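Local structure of synaptotagmin-1 (Arabidopsis thaliana, 7AS6) at residues H11-A17 and P56-F62; K34-E39 and T71-E75. The protein helps keep the plasma membrane intact during freezing and osmotic stress, and is represented here by its first C2 domain, a beta sandwich of the lipid-binding cytoplasmic part. All blocks are in the same frame, centred on the assembly; numbering follows the deposited sequence.

Interaction 1. Residues H11-A17 and P56-F62; sequences HVKVVRA and PEWNEEF. With EDO (1,2-ethanediol), chain H; EDO (1,2-ethanediol), chain G.
W58 lays the benzo end of its indole beside V14 and A17: V14 CG1 sits 3.7 Å from W58 CE3, and A17 CB 3.8 Å from W58 CZ3. One face of the indole is covered by P56 CB, near the rim, while NE1 bonds to the backbone carbonyl of T48. Further along, F62 turns the edge of its ring to V14, whose CG2 is 3.9 Å from F62 CE2. The backbones run antiparallel, and V12 and F62 exchange two bonds. N59 and E60, both opposite V14, form a G1 beta bulge; next to it, V15 O accepts from W58 N (2.8 Å) and N59 N (3.1 Å), both on the same face of the carbonyl plane. Most of the inner face (V12, V14, F62, with W58) is apolar; E60 is the exception, its carboxylate bonding to T48 OG1 and an ethanediol. On the other side R16 NH1 forms a salt bridge with E57 OE2 (2.6 Å), the planes 52° apart, and V15 CG1 lies over the guanidinium centre. With E133 of the adjoining strand 131-140 salt-bridged to NE, two strands hold this guanidinium and probably balance its charge.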
# COMPACT_ATOMS: atom_id res chain seq x y z
N HIS A 11 1.43 4.12 -11.33
CA HIS A 11 2.65 4.08 -10.54
C HIS A 11 2.27 4.38 -9.09
O HIS A 11 1.70 5.44 -8.81
CB HIS A 11 3.68 5.08 -11.05
CG HIS A 11 4.12 4.83 -12.46
ND1 HIS A 11 5.30 4.17 -12.77
CD2 HIS A 11 3.55 5.14 -13.64
CE1 HIS A 11 5.43 4.09 -14.08
NE2 HIS A 11 4.37 4.67 -14.64
N VAL A 12 2.53 3.41 -8.20
CA VAL A 12 2.16 3.47 -6.79
C VAL A 12 3.43 3.62 -5.98
O VAL A 12 4.31 2.75 -6.02
CB VAL A 12 1.40 2.21 -6.34
CG1 VAL A 12 0.94 2.37 -4.89
CG2 VAL A 12 0.22 1.94 -7.24
N LYS A 13 3.54 4.71 -5.25
CA LYS A 13 4.68 4.91 -4.39
C LYS A 13 4.19 4.72 -2.97
O LYS A 13 3.20 5.35 -2.56
CB LYS A 13 5.30 6.29 -4.58
CG LYS A 13 6.66 6.44 -3.88
CD LYS A 13 7.20 7.86 -4.01
CE LYS A 13 8.69 7.88 -4.28
NZ LYS A 13 9.13 9.26 -4.66
N VAL A 14 4.83 3.81 -2.23
CA VAL A 14 4.62 3.72 -0.79
C VAL A 14 5.64 4.64 -0.13
O VAL A 14 6.84 4.36 -0.14
CB VAL A 14 4.74 2.28 -0.28
CG1 VAL A 14 4.53 2.25 1.24
CG2 VAL A 14 3.71 1.40 -0.97
N VAL A 15 5.15 5.71 0.47
CA VAL A 15 6.03 6.75 0.97
C VAL A 15 6.48 6.42 2.38
O VAL A 15 7.67 6.16 2.61
CB VAL A 15 5.34 8.13 0.94
CG1 VAL A 15 6.26 9.20 1.48
CG2 VAL A 15 4.91 8.46 -0.49
N ARG A 16 5.55 6.42 3.32
CA ARG A 16 5.88 6.16 4.72
C ARG A 16 4.63 5.73 5.47
O ARG A 16 3.50 5.87 4.98
CB ARG A 16 6.50 7.41 5.37
CG ARG A 16 5.54 8.58 5.52
CD ARG A 16 6.27 9.88 5.92
NE ARG A 16 5.91 10.97 5.01
CZ ARG A 16 6.72 11.50 4.10
NH1 ARG A 16 7.97 11.07 3.97
NH2 ARG A 16 6.29 12.48 3.30
N ALA A 17 4.85 5.17 6.66
CA ALA A 17 3.82 5.00 7.66
C ALA A 17 4.20 5.83 8.88
O ALA A 17 5.38 6.05 9.15
CB ALA A 17 3.62 3.54 8.06
N PRO A 56 8.20 4.01 9.63
CA PRO A 56 9.03 3.63 8.49
C PRO A 56 8.90 4.61 7.34
O PRO A 56 7.83 5.15 7.07
CB PRO A 56 8.48 2.26 8.10
CG PRO A 56 7.05 2.34 8.53
CD PRO A 56 7.05 3.10 9.80
N GLU A 57 10.02 4.82 6.66
CA GLU A 57 10.10 5.59 5.42
C GLU A 57 10.60 4.66 4.32
O GLU A 57 11.75 4.19 4.38
CB GLU A 57 11.05 6.76 5.61
CG GLU A 57 11.09 7.67 4.44
CD GLU A 57 10.45 8.99 4.76
OE1 GLU A 57 10.21 9.25 5.96
OE2 GLU A 57 10.20 9.76 3.81
N TRP A 58 9.76 4.37 3.33
CA TRP A 58 10.09 3.47 2.23
C TRP A 58 10.42 4.21 0.94
O TRP A 58 11.51 4.04 0.38
CB TRP A 58 8.93 2.52 1.93
CG TRP A 58 8.68 1.46 2.94
CD1 TRP A 58 9.36 0.29 3.06
CD2 TRP A 58 7.65 1.45 3.92
NE1 TRP A 58 8.82 -0.45 4.08
CE2 TRP A 58 7.78 0.24 4.63
CE3 TRP A 58 6.65 2.34 4.28
CZ2 TRP A 58 6.94 -0.09 5.68
CZ3 TRP A 58 5.81 2.01 5.32
CH2 TRP A 58 5.95 0.79 6.00
N ASN A 59 9.47 5.01 0.43
CA ASN A 59 9.58 5.65 -0.88
C ASN A 59 9.85 4.62 -1.97
O ASN A 59 10.71 4.79 -2.83
CB ASN A 59 10.66 6.72 -0.88
CG ASN A 59 10.23 7.91 -0.12
OD1 ASN A 59 9.10 8.37 -0.28
ND2 ASN A 59 11.08 8.39 0.77
N GLU A 60 9.09 3.54 -1.92
CA GLU A 60 9.30 2.42 -2.81
C GLU A 60 8.18 2.42 -3.84
O GLU A 60 7.02 2.72 -3.52
CB GLU A 60 9.35 1.12 -2.00
CG GLU A 60 10.76 0.87 -1.45
CD GLU A 60 10.86 -0.32 -0.48
OE1 GLU A 60 10.16 -1.34 -0.69
OE2 GLU A 60 11.66 -0.25 0.49
N GLU A 61 8.54 2.11 -5.07
CA GLU A 61 7.65 2.36 -6.19
C GLU A 61 7.25 1.04 -6.84
O GLU A 61 8.10 0.17 -7.04
CB GLU A 61 8.31 3.27 -7.23
CG GLU A 61 7.94 4.74 -7.08
CD GLU A 61 7.56 5.37 -8.42
OE1 GLU A 61 8.19 5.01 -9.44
OE2 GLU A 61 6.63 6.22 -8.44
N PHE A 62 5.98 0.93 -7.19
CA PHE A 62 5.42 -0.24 -7.85
C PHE A 62 4.57 0.19 -9.05
O PHE A 62 3.97 1.26 -9.03
CB PHE A 62 4.57 -1.04 -6.88
CG PHE A 62 5.28 -1.35 -5.61
CD1 PHE A 62 6.07 -2.47 -5.52
CD2 PHE A 62 5.18 -0.50 -4.52
CE1 PHE A 62 6.74 -2.76 -4.35
CE2 PHE A 62 5.84 -0.77 -3.37
CZ PHE A 62 6.63 -1.92 -3.28
C1 EDO H . 10.12 -2.64 -5.37
O1 EDO H . 10.30 -1.69 -6.44
C2 EDO H . 10.10 -1.88 -4.05
O2 EDO H . 10.19 -2.81 -2.95
C1 EDO G . 14.89 3.12 7.01
O1 EDO G . 14.72 3.47 5.61
C2 EDO G . 14.39 4.24 7.91
O2 EDO G . 12.99 4.43 7.69

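Interaction 2. Residues K34-E39 and T71-E75; sequences KIKLSE and TQVLE
L37 and L74 meet through their branches, L37 CD1 lying 3.6 Å from L74 CD2 at a non-hydrogen-bonded pair of the two antiparallel strands. L37 has CG opposite its own backbone N (chi1 -179°); together with the second torsion this leans CD1 across to L74 and sets CD2 against the amide of Q72. The same L74 CD2 also touches I35 CG2, at 3.9 Å, so one methyl bridges two residues of the facing strand. On the other face, K36 and E75 are directly paired and bonded twice through their backbones, but the K36 chain bends round so that NZ reaches the carbonyl O of the next residue, L37.

Past L37 the pairing passes to side chains. S38 N still donates to V73 O; in return, S38 OG takes the bond from V73 N at 2.8 Å, almost straight at 175°. The hydroxyl stands between the backbone N and the carbonyl carbon (chi1 62°), facing V73, and replaces the carbonyl that would accept in a regular strand pair. Q72 reaches the other way: NE2 donates to S38 O at 3.0 Å and weakly to E39 O, while OE1 accepts from the backbone N of R67 and of D68. With both ends engaged, the amide is held against rotation and ties the chain after strand 31-37 to the chain leading into 73-80. The E39 and Q72 side chains run antiparallel to one another, E39 OE1 near Q72 CG, and a water joins E39 OE2 to T71 O.

These are the two middle strands of their four-stranded sheet, with 45-46 beyond 31-37 and 88-96 beyond 73-80. I35, L37 and L74 turn inward, I35 and L37 onto F64 of strand 57-66, and L37 and L74 onto L97.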
# COMPACT_ATOMS: atom_id res chain seq x y z
N LYS A 34 2.09 -4.89 1.90
CA LYS A 34 1.62 -5.63 0.72
C LYS A 34 0.63 -4.77 -0.06
O LYS A 34 -0.23 -4.10 0.53
CB LYS A 34 0.98 -6.98 1.09
CG LYS A 34 1.97 -8.01 1.65
CD LYS A 34 1.33 -9.40 1.83
CE LYS A 34 2.29 -10.40 2.50
NZ LYS A 34 1.66 -11.72 2.84
N ILE A 35 0.76 -4.76 -1.38
CA ILE A 35 -0.13 -3.97 -2.24
C ILE A 35 -0.75 -4.91 -3.25
O ILE A 35 -0.03 -5.65 -3.94
CB ILE A 35 0.59 -2.81 -2.96
CG1 ILE A 35 1.27 -1.86 -1.97
CG2 ILE A 35 -0.40 -2.04 -3.84
CD1 ILE A 35 2.73 -2.20 -1.72
N LYS A 36 -2.07 -4.90 -3.33
CA LYS A 36 -2.80 -5.72 -4.28
C LYS A 36 -3.74 -4.82 -5.07
O LYS A 36 -4.26 -3.83 -4.54
CB LYS A 36 -3.59 -6.83 -3.57
CG LYS A 36 -4.23 -7.86 -4.48
CD LYS A 36 -3.19 -8.61 -5.30
CE LYS A 36 -3.63 -8.75 -6.77
NZ LYS A 36 -3.15 -7.62 -7.66
N LEU A 37 -3.97 -5.16 -6.33
CA LEU A 37 -4.95 -4.45 -7.15
C LEU A 37 -6.12 -5.38 -7.42
O LEU A 37 -5.92 -6.51 -7.89
CB LEU A 37 -4.32 -3.96 -8.45
CG LEU A 37 -5.26 -3.17 -9.37
CD1 LEU A 37 -5.66 -1.83 -8.76
CD2 LEU A 37 -4.61 -2.99 -10.72
N SER A 38 -7.33 -4.91 -7.12
CA SER A 38 -8.51 -5.75 -7.26
C SER A 38 -8.71 -6.14 -8.72
O SER A 38 -8.25 -5.46 -9.64
CB SER A 38 -9.75 -5.04 -6.74
OG SER A 38 -10.02 -3.86 -7.49
N GLU A 39 -9.42 -7.25 -8.92
CA GLU A 39 -9.72 -7.72 -10.26
C GLU A 39 -8.42 -7.89 -11.06
O GLU A 39 -8.26 -7.35 -12.15
CB GLU A 39 -10.70 -6.77 -10.96
CG GLU A 39 -12.13 -6.79 -10.38
CD GLU A 39 -12.54 -5.52 -9.61
OE1 GLU A 39 -12.47 -4.40 -10.18
OE2 GLU A 39 -12.95 -5.63 -8.43
N THR A 71 -13.58 0.83 -11.74
CA THR A 71 -13.96 -0.25 -10.83
C THR A 71 -12.86 -0.66 -9.86
O THR A 71 -13.16 -1.06 -8.73
CB THR A 71 -14.37 -1.49 -11.64
OG1 THR A 71 -15.37 -1.12 -12.59
CG2 THR A 71 -14.93 -2.58 -10.72
N GLN A 72 -11.60 -0.56 -10.28
CA GLN A 72 -10.51 -1.23 -9.58
C GLN A 72 -10.02 -0.42 -8.39
O GLN A 72 -9.95 0.82 -8.44
CB GLN A 72 -9.35 -1.48 -10.54
CG GLN A 72 -9.52 -2.72 -11.36
CD GLN A 72 -8.37 -2.93 -12.31
OE1 GLN A 72 -8.03 -2.03 -13.09
NE2 GLN A 72 -7.75 -4.10 -12.26
N VAL A 73 -9.69 -1.12 -7.31
CA VAL A 73 -9.20 -0.49 -6.09
C VAL A 73 -7.92 -1.18 -5.66
O VAL A 73 -7.73 -2.38 -5.88
CB VAL A 73 -10.26 -0.52 -4.96
CG1 VAL A 73 -11.63 -0.12 -5.49
CG2 VAL A 73 -10.33 -1.87 -4.34
N LEU A 74 -7.01 -0.40 -5.08
CA LEU A 74 -5.81 -0.94 -4.47
C LEU A 74 -6.09 -1.27 -3.02
O LEU A 74 -6.84 -0.57 -2.34
CB LEU A 74 -4.66 0.07 -4.55
CG LEU A 74 -4.11 0.29 -5.96
CD1 LEU A 74 -3.39 1.61 -6.01
CD2 LEU A 74 -3.17 -0.85 -6.35
N GLU A 75 -5.49 -2.34 -2.53
CA GLU A 75 -5.54 -2.67 -1.11
C GLU A 75 -4.12 -2.66 -0.57
O GLU A 75 -3.25 -3.36 -1.10
CB GLU A 75 -6.18 -4.03 -0.90
CG GLU A 75 -6.59 -4.29 0.52
CD GLU A 75 -6.88 -5.76 0.75
OE1 GLU A 75 -5.92 -6.57 0.66
OE2 GLU A 75 -8.05 -6.12 1.01
O HOH W 1 -13.67 -3.45 -7.29

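Overall arrangement
Interactions 1 and 2 belong to the two opposed sheets of one C2 beta sandwich: 11-17 with 56-62 joins neighbours in one sheet, 34-39 with 71-75 neighbours in the other. Their inner faces meet in the core, I35 CD1 packing against both F62 and V14, and L74 CD1 against V12. Both contacts run from this core to the surface, yet they differ in how the pairing is modified. Interaction 1 takes up a bulge within its strands and has a salt bridge on its outer face, whereas in interaction 2 the strands end and side-chain bonds carry the pairing on into the loops. The four segments alternate along the chain between the two sheets.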